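Local coordinates for protein purine nucleoside phosphorylase (Thermus thermophilus, PDB 1ODK) that probably catalyses the phosphate-dependent cleavage of purine nucleosides into free base and ribose 1-phosphate, as other purine nucleoside phosphorylases do, at residues V110-T115 and L152-D157; L85-T90 and E179-A184; R117-G122 and F186-M191. All coordinates share one frame; numbering follows the deposited sequence.

Contact 1 (V110-T115 and L152-D157); sequences VPLDGT and LVASED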
loop_
_atom_site.group_PDB
_atom_site.type_symbol
_atom_site.label_atom_id
_atom_site.label_comp_id
_atom_site.label_asym_id
_atom_site.label_seq_id
_atom_site.Cartn_x
_atom_site.Cartn_y
_atom_site.Cartn_z
ATOM N N VAL B 110 -6.719 3.595 -16.859
ATOM C CA VAL B 110 -6.568 3.275 -15.440
ATOM C C VAL B 110 -5.293 2.441 -15.351
ATOM O O VAL B 110 -5.171 1.414 -16.013
ATOM C CB VAL B 110 -7.779 2.470 -14.915
ATOM C CG1 VAL B 110 -7.529 2.001 -13.488
ATOM C CG2 VAL B 110 -9.026 3.343 -14.960
ATOM N N PRO B 111 -4.318 2.883 -14.540
ATOM C CA PRO B 111 -3.063 2.139 -14.417
ATOM C C PRO B 111 -3.079 0.952 -13.455
ATOM O O PRO B 111 -2.713 1.085 -12.288
ATOM C CB PRO B 111 -2.077 3.218 -13.999
ATOM C CG PRO B 111 -2.907 4.061 -13.073
ATOM C CD PRO B 111 -4.269 4.141 -13.766
ATOM N N LEU B 112 -3.494 -0.208 -13.955
ATOM C CA LEU B 112 -3.529 -1.417 -13.136
ATOM C C LEU B 112 -2.267 -2.242 -13.386
ATOM O O LEU B 112 -2.204 -3.421 -13.035
ATOM C CB LEU B 112 -4.757 -2.262 -13.485
ATOM C CG LEU B 112 -6.130 -1.609 -13.314
ATOM C CD1 LEU B 112 -7.210 -2.632 -13.642
ATOM C CD2 LEU B 112 -6.290 -1.100 -11.887
ATOM N N ASP B 113 -1.262 -1.604 -13.980
ATOM C CA ASP B 113 -0.006 -2.267 -14.326
ATOM C C ASP B 113 1.179 -1.871 -13.440
ATOM O O ASP B 113 1.210 -0.778 -12.870
ATOM C CB ASP B 113 0.343 -1.947 -15.777
ATOM C CG ASP B 113 0.771 -0.510 -15.956
ATOM O OD1 ASP B 113 1.929 -0.291 -16.365
ATOM O OD2 ASP B 113 -0.045 0.397 -15.678
ATOM N N GLY B 114 2.169 -2.755 -13.358
ATOM C CA GLY B 114 3.338 -2.485 -12.537
ATOM C C GLY B 114 4.422 -1.642 -13.189
ATOM O O GLY B 114 5.324 -1.155 -12.511
ATOM N N THR B 115 4.358 -1.473 -14.506
ATOM C CA THR B 115 5.361 -0.668 -15.185
ATOM C C THR B 115 5.177 0.805 -14.832
ATOM O O THR B 115 6.138 1.486 -14.479
ATOM C CB THR B 115 5.289 -0.848 -16.723
ATOM O OG1 THR B 115 5.510 -2.225 -17.045
ATOM C CG2 THR B 115 6.358 -0.003 -17.415
ATOM N N LEU B 152 -12.541 5.882 -20.897
ATOM C CA LEU B 152 -11.492 5.150 -20.206
ATOM C C LEU B 152 -11.328 3.691 -20.569
ATOM O O LEU B 152 -12.294 2.989 -20.871
ATOM C CB LEU B 152 -11.725 5.202 -18.693
ATOM C CG LEU B 152 -11.592 6.522 -17.944
ATOM C CD1 LEU B 152 -12.013 6.301 -16.492
ATOM C CD2 LEU B 152 -10.153 7.026 -18.034
ATOM N N VAL B 153 -10.076 3.248 -20.523
ATOM C CA VAL B 153 -9.750 1.847 -20.718
ATOM C C VAL B 153 -8.938 1.572 -19.462
ATOM O O VAL B 153 -8.585 2.500 -18.732
ATOM C CB VAL B 153 -8.866 1.574 -21.980
ATOM C CG1 VAL B 153 -9.644 1.905 -23.246
ATOM C CG2 VAL B 153 -7.561 2.365 -21.908
ATOM N N ALA B 154 -8.670 0.307 -19.184
ATOM C CA ALA B 154 -7.859 -0.045 -18.031
ATOM C C ALA B 154 -6.713 -0.881 -18.578
ATOM O O ALA B 154 -6.947 -1.839 -19.316
ATOM C CB ALA B 154 -8.680 -0.859 -17.019
ATOM N N SER B 155 -5.483 -0.496 -18.245
ATOM C CA SER B 155 -4.301 -1.231 -18.683
ATOM C C SER B 155 -3.918 -2.182 -17.546
ATOM O O SER B 155 -3.544 -1.742 -16.454
ATOM C CB SER B 155 -3.142 -0.266 -18.969
ATOM O OG SER B 155 -3.484 0.684 -19.967
ATOM N N GLU B 156 -4.008 -3.483 -17.802
ATOM C CA GLU B 156 -3.693 -4.477 -16.778
ATOM C C GLU B 156 -2.485 -5.333 -17.139
ATOM O O GLU B 156 -2.029 -5.329 -18.286
ATOM C CB GLU B 156 -4.901 -5.384 -16.563
ATOM C CG GLU B 156 -5.298 -6.127 -17.816
ATOM C CD GLU B 156 -6.429 -7.093 -17.585
ATOM O OE1 GLU B 156 -6.905 -7.687 -18.571
ATOM O OE2 GLU B 156 -6.835 -7.259 -16.416
ATOM N N ASP B 157 -1.992 -6.077 -16.151
ATOM C CA ASP B 157 -0.835 -6.960 -16.311
ATOM C C ASP B 157 -1.218 -8.430 -16.459
ATOM O O ASP B 157 -0.624 -9.152 -17.260
ATOM C CB ASP B 157 0.101 -6.842 -15.099
ATOM C CG ASP B 157 1.024 -5.642 -15.176
ATOM O OD1 ASP B 157 1.650 -5.318 -14.144
ATOM O OD2 ASP B 157 1.136 -5.032 -16.259
HETATM O O HOH W 1 3.638 -3.980 -15.924
#

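Contact 2 (L85-T90 and E179-A184); sequences LVRVGT and EMEASA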
loop_
_atom_site.group_PDB
_atom_site.type_symbol
_atom_site.label_atom_id
_atom_site.label_comp_id
_atom_site.label_asym_id
_atom_site.label_seq_id
_atom_site.Cartn_x
_atom_site.Cartn_y
_atom_site.Cartn_z
ATOM N N LEU B 85 3.257 9.103 -31.286
ATOM C CA LEU B 85 3.056 7.660 -31.229
ATOM C C LEU B 85 1.628 7.283 -30.882
ATOM O O LEU B 85 1.120 7.639 -29.815
ATOM C CB LEU B 85 4.013 7.033 -30.206
ATOM C CG LEU B 85 5.498 7.362 -30.390
ATOM C CD1 LEU B 85 5.782 8.736 -29.806
ATOM C CD2 LEU B 85 6.361 6.324 -29.688
ATOM N N VAL B 86 0.987 6.549 -31.785
ATOM C CA VAL B 86 -0.391 6.138 -31.575
ATOM C C VAL B 86 -0.545 4.628 -31.492
ATOM O O VAL B 86 -0.284 3.905 -32.457
ATOM C CB VAL B 86 -1.312 6.685 -32.699
ATOM C CG1 VAL B 86 -2.743 6.175 -32.517
ATOM C CG2 VAL B 86 -1.291 8.212 -32.682
ATOM N N ARG B 87 -0.953 4.152 -30.321
ATOM C CA ARG B 87 -1.176 2.729 -30.141
ATOM C C ARG B 87 -2.453 2.333 -30.868
ATOM O O ARG B 87 -3.460 3.038 -30.813
ATOM C CB ARG B 87 -1.317 2.373 -28.652
ATOM C CG ARG B 87 -1.906 0.973 -28.408
ATOM C CD ARG B 87 -1.801 0.545 -26.947
ATOM N NE ARG B 87 -2.788 -0.482 -26.595
ATOM C CZ ARG B 87 -2.829 -1.705 -27.113
ATOM N NH1 ARG B 87 -1.930 -2.083 -28.017
ATOM N NH2 ARG B 87 -3.783 -2.548 -26.736
ATOM N N VAL B 88 -2.390 1.216 -31.582
ATOM C CA VAL B 88 -3.552 0.681 -32.271
ATOM C C VAL B 88 -3.583 -0.773 -31.841
ATOM O O VAL B 88 -2.633 -1.522 -32.071
ATOM C CB VAL B 88 -3.435 0.777 -33.816
ATOM C CG1 VAL B 88 -3.571 2.229 -34.254
ATOM C CG2 VAL B 88 -2.106 0.194 -34.292
ATOM N N GLY B 89 -4.661 -1.172 -31.182
ATOM C CA GLY B 89 -4.732 -2.545 -30.730
ATOM C C GLY B 89 -6.138 -3.017 -30.465
ATOM O O GLY B 89 -7.111 -2.380 -30.877
ATOM N N THR B 90 -6.233 -4.144 -29.770
ATOM C CA THR B 90 -7.510 -4.744 -29.432
ATOM C C THR B 90 -7.780 -4.600 -27.943
ATOM O O THR B 90 -6.864 -4.361 -27.154
ATOM C CB THR B 90 -7.517 -6.227 -29.789
ATOM O OG1 THR B 90 -6.357 -6.846 -29.223
ATOM C CG2 THR B 90 -7.504 -6.410 -31.303
ATOM N N GLU B 179 -7.122 -3.461 -21.771
ATOM C CA GLU B 179 -6.056 -3.725 -22.729
ATOM C C GLU B 179 -4.779 -3.792 -21.890
ATOM O O GLU B 179 -4.868 -3.833 -20.660
ATOM C CB GLU B 179 -6.014 -2.658 -23.835
ATOM C CG GLU B 179 -6.083 -1.227 -23.371
ATOM C CD GLU B 179 -4.744 -0.715 -22.919
ATOM O OE1 GLU B 179 -3.831 -0.616 -23.766
ATOM O OE2 GLU B 179 -4.606 -0.418 -21.719
ATOM N N MET B 180 -3.603 -3.803 -22.503
ATOM C CA MET B 180 -2.393 -3.960 -21.695
ATOM C C MET B 180 -1.201 -3.080 -22.059
ATOM O O MET B 180 -0.056 -3.476 -21.832
ATOM C CB MET B 180 -1.953 -5.432 -21.759
ATOM C CG MET B 180 -3.037 -6.437 -21.348
ATOM S SD MET B 180 -2.584 -8.167 -21.690
ATOM C CE MET B 180 -1.254 -8.382 -20.505
ATOM N N GLU B 181 -1.440 -1.890 -22.596
ATOM C CA GLU B 181 -0.311 -1.053 -22.992
ATOM C C GLU B 181 -0.470 0.453 -22.812
ATOM O O GLU B 181 0.506 1.160 -22.547
ATOM C CB GLU B 181 0.029 -1.324 -24.465
ATOM C CG GLU B 181 0.563 -2.724 -24.771
ATOM C CD GLU B 181 -0.514 -3.793 -24.887
ATOM O OE1 GLU B 181 -0.139 -4.981 -24.959
ATOM O OE2 GLU B 181 -1.724 -3.462 -24.916
ATOM N N ALA B 182 -1.695 0.940 -22.959
ATOM C CA ALA B 182 -1.982 2.369 -22.891
ATOM C C ALA B 182 -1.406 3.187 -21.738
ATOM O O ALA B 182 -0.808 4.238 -21.964
ATOM C CB ALA B 182 -3.493 2.587 -22.970
ATOM N N SER B 183 -1.596 2.731 -20.504
ATOM C CA SER B 183 -1.096 3.481 -19.356
ATOM C C SER B 183 0.386 3.868 -19.468
ATOM O O SER B 183 0.745 5.030 -19.256
ATOM C CB SER B 183 -1.331 2.682 -18.068
ATOM O OG SER B 183 -0.582 1.484 -18.086
ATOM N N ALA B 184 1.242 2.908 -19.815
ATOM C CA ALA B 184 2.680 3.176 -19.928
ATOM C C ALA B 184 3.009 4.142 -21.063
ATOM O O ALA B 184 3.868 5.013 -20.925
ATOM C CB ALA B 184 3.455 1.857 -20.119
#

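Contact 3 (R117-G122 and F186-M191); sequences RQYLEG and FLLGRM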
loop_
_atom_site.group_PDB
_atom_site.type_symbol
_atom_site.label_atom_id
_atom_site.label_comp_id
_atom_site.label_asym_id
_atom_site.label_seq_id
_atom_site.Cartn_x
_atom_site.Cartn_y
_atom_site.Cartn_z
ATOM N N ARG B 117 3.663 1.859 -12.296
ATOM C CA ARG B 117 3.902 1.869 -10.855
ATOM C C ARG B 117 5.388 2.012 -10.534
ATOM O O ARG B 117 5.765 2.777 -9.645
ATOM C CB ARG B 117 3.365 0.585 -10.213
ATOM C CG ARG B 117 3.515 0.545 -8.692
ATOM C CD ARG B 117 3.128 -0.818 -8.147
ATOM N NE ARG B 117 3.430 -0.944 -6.726
ATOM C CZ ARG B 117 2.766 -0.312 -5.765
ATOM N NH1 ARG B 117 1.755 0.488 -6.075
ATOM N NH2 ARG B 117 3.119 -0.477 -4.498
ATOM N N GLN B 118 6.230 1.280 -11.256
ATOM C CA GLN B 118 7.669 1.359 -11.023
ATOM C C GLN B 118 8.205 2.744 -11.381
ATOM O O GLN B 118 8.956 3.338 -10.608
ATOM C CB GLN B 118 8.409 0.286 -11.834
ATOM C CG GLN B 118 9.837 0.052 -11.368
ATOM C CD GLN B 118 10.539 -1.047 -12.145
ATOM O OE1 GLN B 118 9.931 -2.058 -12.504
ATOM N NE2 GLN B 118 11.831 -0.861 -12.395
ATOM N N TYR B 119 7.822 3.261 -12.547
ATOM C CA TYR B 119 8.267 4.590 -12.970
ATOM C C TYR B 119 7.813 5.659 -11.971
ATOM O O TYR B 119 8.551 6.599 -11.673
ATOM C CB TYR B 119 7.696 4.949 -14.349
ATOM C CG TYR B 119 8.460 4.403 -15.537
ATOM C CD1 TYR B 119 7.895 3.437 -16.377
ATOM C CD2 TYR B 119 9.722 4.902 -15.863
ATOM C CE1 TYR B 119 8.570 2.991 -17.521
ATOM C CE2 TYR B 119 10.403 4.465 -17.000
ATOM C CZ TYR B 119 9.822 3.518 -17.826
ATOM O OH TYR B 119 10.478 3.133 -18.972
ATOM N N LEU B 120 6.593 5.501 -11.463
ATOM C CA LEU B 120 6.000 6.449 -10.520
ATOM C C LEU B 120 6.354 6.176 -9.063
ATOM O O LEU B 120 5.969 6.942 -8.175
ATOM C CB LEU B 120 4.476 6.438 -10.664
ATOM C CG LEU B 120 3.855 6.966 -11.962
ATOM C CD1 LEU B 120 2.433 6.439 -12.080
ATOM C CD2 LEU B 120 3.878 8.501 -11.972
ATOM N N GLU B 121 7.080 5.091 -8.819
ATOM C CA GLU B 121 7.457 4.720 -7.464
ATOM C C GLU B 121 6.206 4.541 -6.605
ATOM O O GLU B 121 6.175 4.945 -5.440
ATOM C CB GLU B 121 8.372 5.786 -6.851
ATOM C CG GLU B 121 9.637 6.028 -7.661
ATOM C CD GLU B 121 10.661 6.889 -6.935
ATOM O OE1 GLU B 121 10.312 8.005 -6.495
ATOM O OE2 GLU B 121 11.822 6.447 -6.811
ATOM N N GLY B 122 5.170 3.951 -7.200
ATOM C CA GLY B 122 3.933 3.699 -6.483
ATOM C C GLY B 122 2.994 4.871 -6.246
ATOM O O GLY B 122 1.955 4.707 -5.604
ATOM N N PHE B 186 1.064 6.469 -22.306
ATOM C CA PHE B 186 0.611 7.792 -21.881
ATOM C C PHE B 186 1.596 8.416 -20.897
ATOM O O PHE B 186 1.968 9.580 -21.039
ATOM C CB PHE B 186 -0.787 7.695 -21.251
ATOM C CG PHE B 186 -1.888 7.376 -22.239
ATOM C CD1 PHE B 186 -3.165 7.046 -21.794
ATOM C CD2 PHE B 186 -1.650 7.418 -23.614
ATOM C CE1 PHE B 186 -4.191 6.758 -22.699
ATOM C CE2 PHE B 186 -2.663 7.134 -24.528
ATOM C CZ PHE B 186 -3.937 6.802 -24.069
ATOM N N LEU B 187 2.013 7.638 -19.900
ATOM C CA LEU B 187 2.967 8.119 -18.906
ATOM C C LEU B 187 4.267 8.542 -19.576
ATOM O O LEU B 187 4.778 9.641 -19.336
ATOM C CB LEU B 187 3.263 7.022 -17.874
ATOM C CG LEU B 187 4.355 7.359 -16.850
ATOM C CD1 LEU B 187 3.914 8.561 -16.032
ATOM C CD2 LEU B 187 4.627 6.159 -15.945
ATOM N N LEU B 188 4.809 7.669 -20.419
ATOM C CA LEU B 188 6.061 7.975 -21.099
ATOM C C LEU B 188 5.929 9.174 -22.027
ATOM O O LEU B 188 6.896 9.904 -22.244
ATOM C CB LEU B 188 6.561 6.748 -21.869
ATOM C CG LEU B 188 7.106 5.652 -20.942
ATOM C CD1 LEU B 188 7.454 4.406 -21.745
ATOM C CD2 LEU B 188 8.339 6.175 -20.199
ATOM N N GLY B 189 4.736 9.380 -22.578
ATOM C CA GLY B 189 4.529 10.521 -23.451
ATOM C C GLY B 189 4.806 11.803 -22.680
ATOM O O GLY B 189 5.490 12.713 -23.167
ATOM N N ARG B 190 4.280 11.883 -21.462
ATOM C CA ARG B 190 4.502 13.066 -20.637
ATOM C C ARG B 190 5.944 13.141 -20.119
ATOM O O ARG B 190 6.575 14.199 -20.166
ATOM C CB ARG B 190 3.516 13.088 -19.461
ATOM C CG ARG B 190 2.066 13.395 -19.854
ATOM C CD ARG B 190 1.976 14.712 -20.623
ATOM N NE ARG B 190 0.711 15.410 -20.416
ATOM C CZ ARG B 190 -0.447 15.067 -20.972
ATOM N NH1 ARG B 190 -0.515 14.022 -21.787
ATOM N NH2 ARG B 190 -1.543 15.773 -20.710
ATOM N N MET B 191 6.472 12.019 -19.642
ATOM C CA MET B 191 7.837 11.991 -19.114
ATOM C C MET B 191 8.898 12.349 -20.152
ATOM O O MET B 191 9.867 13.055 -19.851
ATOM C CB MET B 191 8.171 10.602 -18.555
ATOM C CG MET B 191 7.424 10.201 -17.285
ATOM S SD MET B 191 7.840 8.504 -16.807
ATOM C CE MET B 191 9.529 8.706 -16.254
#

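Contact 1 (V110-T115 and L152-D157)
With CG of Asp157 set beside its own backbone N and opposite the carbonyl carbon (chi1 -82°), the carboxylate swings across to the start of helix 114-120, where OD1 accepts a hydrogen bond from Gly114 N at 2.7 Å. The donor comes from the syn side of that oxygen, 30° out of the carboxylate plane. The other oxygen, OD2, lies 3.2 Å from Asp113 CB, and a water continues the link from OD2 to Thr115 OG1. Asp113 itself stands at the N-cap; its OD2 bonds to Ser183 and Thr116, its OD1 to Thr67. Upstream is a parallel strand pair leading into this helix N-terminus. Val110 N donates to Val153 O at 2.9 Å, and Val110 O receives Ser155 N. Leu112, the last residue of the inverse gamma turn centred on Pro111, sends its N to Ser155 O by a more bent bond (133° at the hydrogen). Leu112 CD1 rests 4.1 Å from Ala154 CB, which also faces Val110 CB. On the sheet face of Pro111, Ser155 turns its hydroxyl to Glu179. Gln118 of the second subunit bonds Asp157 N and Glu156 OE2, placing the contact at an interface. Asp113 OD1 and Asp157 OD2 are 4.8 Å apart; the Gly114 N-H and the hydroxyls around Asp113 would be expected to temper the repulsion between the aspartates.

Contact 2 (L85-T90 and E179-A184)
Arg87 meets Glu179 and Glu181 in a buried salt-bridge network. Arg87 NE donates to Glu179 OE1 at 3.0 Å, arriving nearly along the C-O axis while the oxygen sits 30° out of the guanidinium plane. The pairing with Glu181 is different in kind: its OE2 hovers over one guanidinium face, 2.9 Å from Arg87 NH2, and no guanidinium N-H points at it, though Met180 N donates to it weakly. Closer to the backbone, Glu181 CB packs on Arg87 CD at 3.6 Å. The arginine reaches this far because its chain runs extended from CG to NE.

In the next shell, Glu179 OE1 gathers three N-H groups. Besides Arg87 NE it takes Ala182 N at 2.8 Å through its syn lone pair, and Glu181 N at 3.0 Å from above the carboxylate plane, so the bent Glu179 side chain folds back on the turn leading into helix 182-192. Further out, Gly66 N holds Glu181 OE1, and Glu179 OE2 has a probable partner in Ser155. The arrangement joins strand 84-93 to helix 182-192 where Thr90 packs on Arg44 of the second subunit, consistent with the inter-subunit active-site region of hexameric nucleoside phosphorylases.

Contact 3 (R117-G122 and F186-M191)
Leu187 is the first residue of segment 186-191 to touch the other helix, and it does so with both methyls. Its CG lies opposite the backbone N (chi1 174°), which points CD1 and CD2 at helix 114-120: CD2 presses on Tyr119 CB at 3.7 Å, and CD1 comes to 4.1 Å from Leu120 CD2. The two leucines reach for each other tip to tip, end methyl against end methyl.

Next in line, Leu188 crosses the tyrosine at about a right angle and lays CD2 over one face of the ring. This methyl is 4.2 Å from the ring centroid and 25° off the normal, a CH-pi contact displaced toward the phenol end, since CD2 is 3.9 Å from Tyr119 CZ. The tyrosine hydroxyl meanwhile bonds to Glu75, which pins the far end of the ring.

One helical turn beyond Leu187, Met191 supplies the Met-aromatic contact. Its chain is extended as far as SD and then bends, carrying CE to within 3.8 Å of Tyr119 CD2. The sulfur itself stands 4.7 Å from the ring centroid, 34° off the normal, in an oblique approach. Leu188 CD2 and Met191 SD lie on the same side of the ring plane, the leucine methyl over the CZ end and the methionine obliquely by Tyr119 CD2, while Leu187 packs at the ring's root.

The partner helix ends here in a Schellman motif, with Gly122 N bonded to Arg117 O at 2.8 Å. Around the pair, Ala71 and Val74 of helix 67-79 pack against Leu188, Tyr125 of a loop lies against Leu120 and Leu187, and Tyr173 of the third subunit touches Leu187, Leu120 and Met191. Tyr160 of the second subunit packs on Tyr119, so helices 114-120 and 182-192 meet at subunit interfaces.

Overall arrangement
The segments follow the chain in the order 85-90, 110-115, 117-122, 152-157, 179-184 and 186-191, so contact 1 falls within the span bridged by contact 2, while contact 3 interleaves with both. Centres of contacts 1 and 2 are about 10 Å apart, of 1 and 3 about 12 Å, and of 2 and 3 about 14 Å. Contacts 1 and 2 both reach the same mixed sheet and touch through probable side-chain hydrogen bonds. Helix 114-120 leads from contact 1 into contact 3. All three contacts touch the second subunit of the six-chain assembly, and helix 182-192 leads from the charged cluster near the chain's centre to the packing of contact 3.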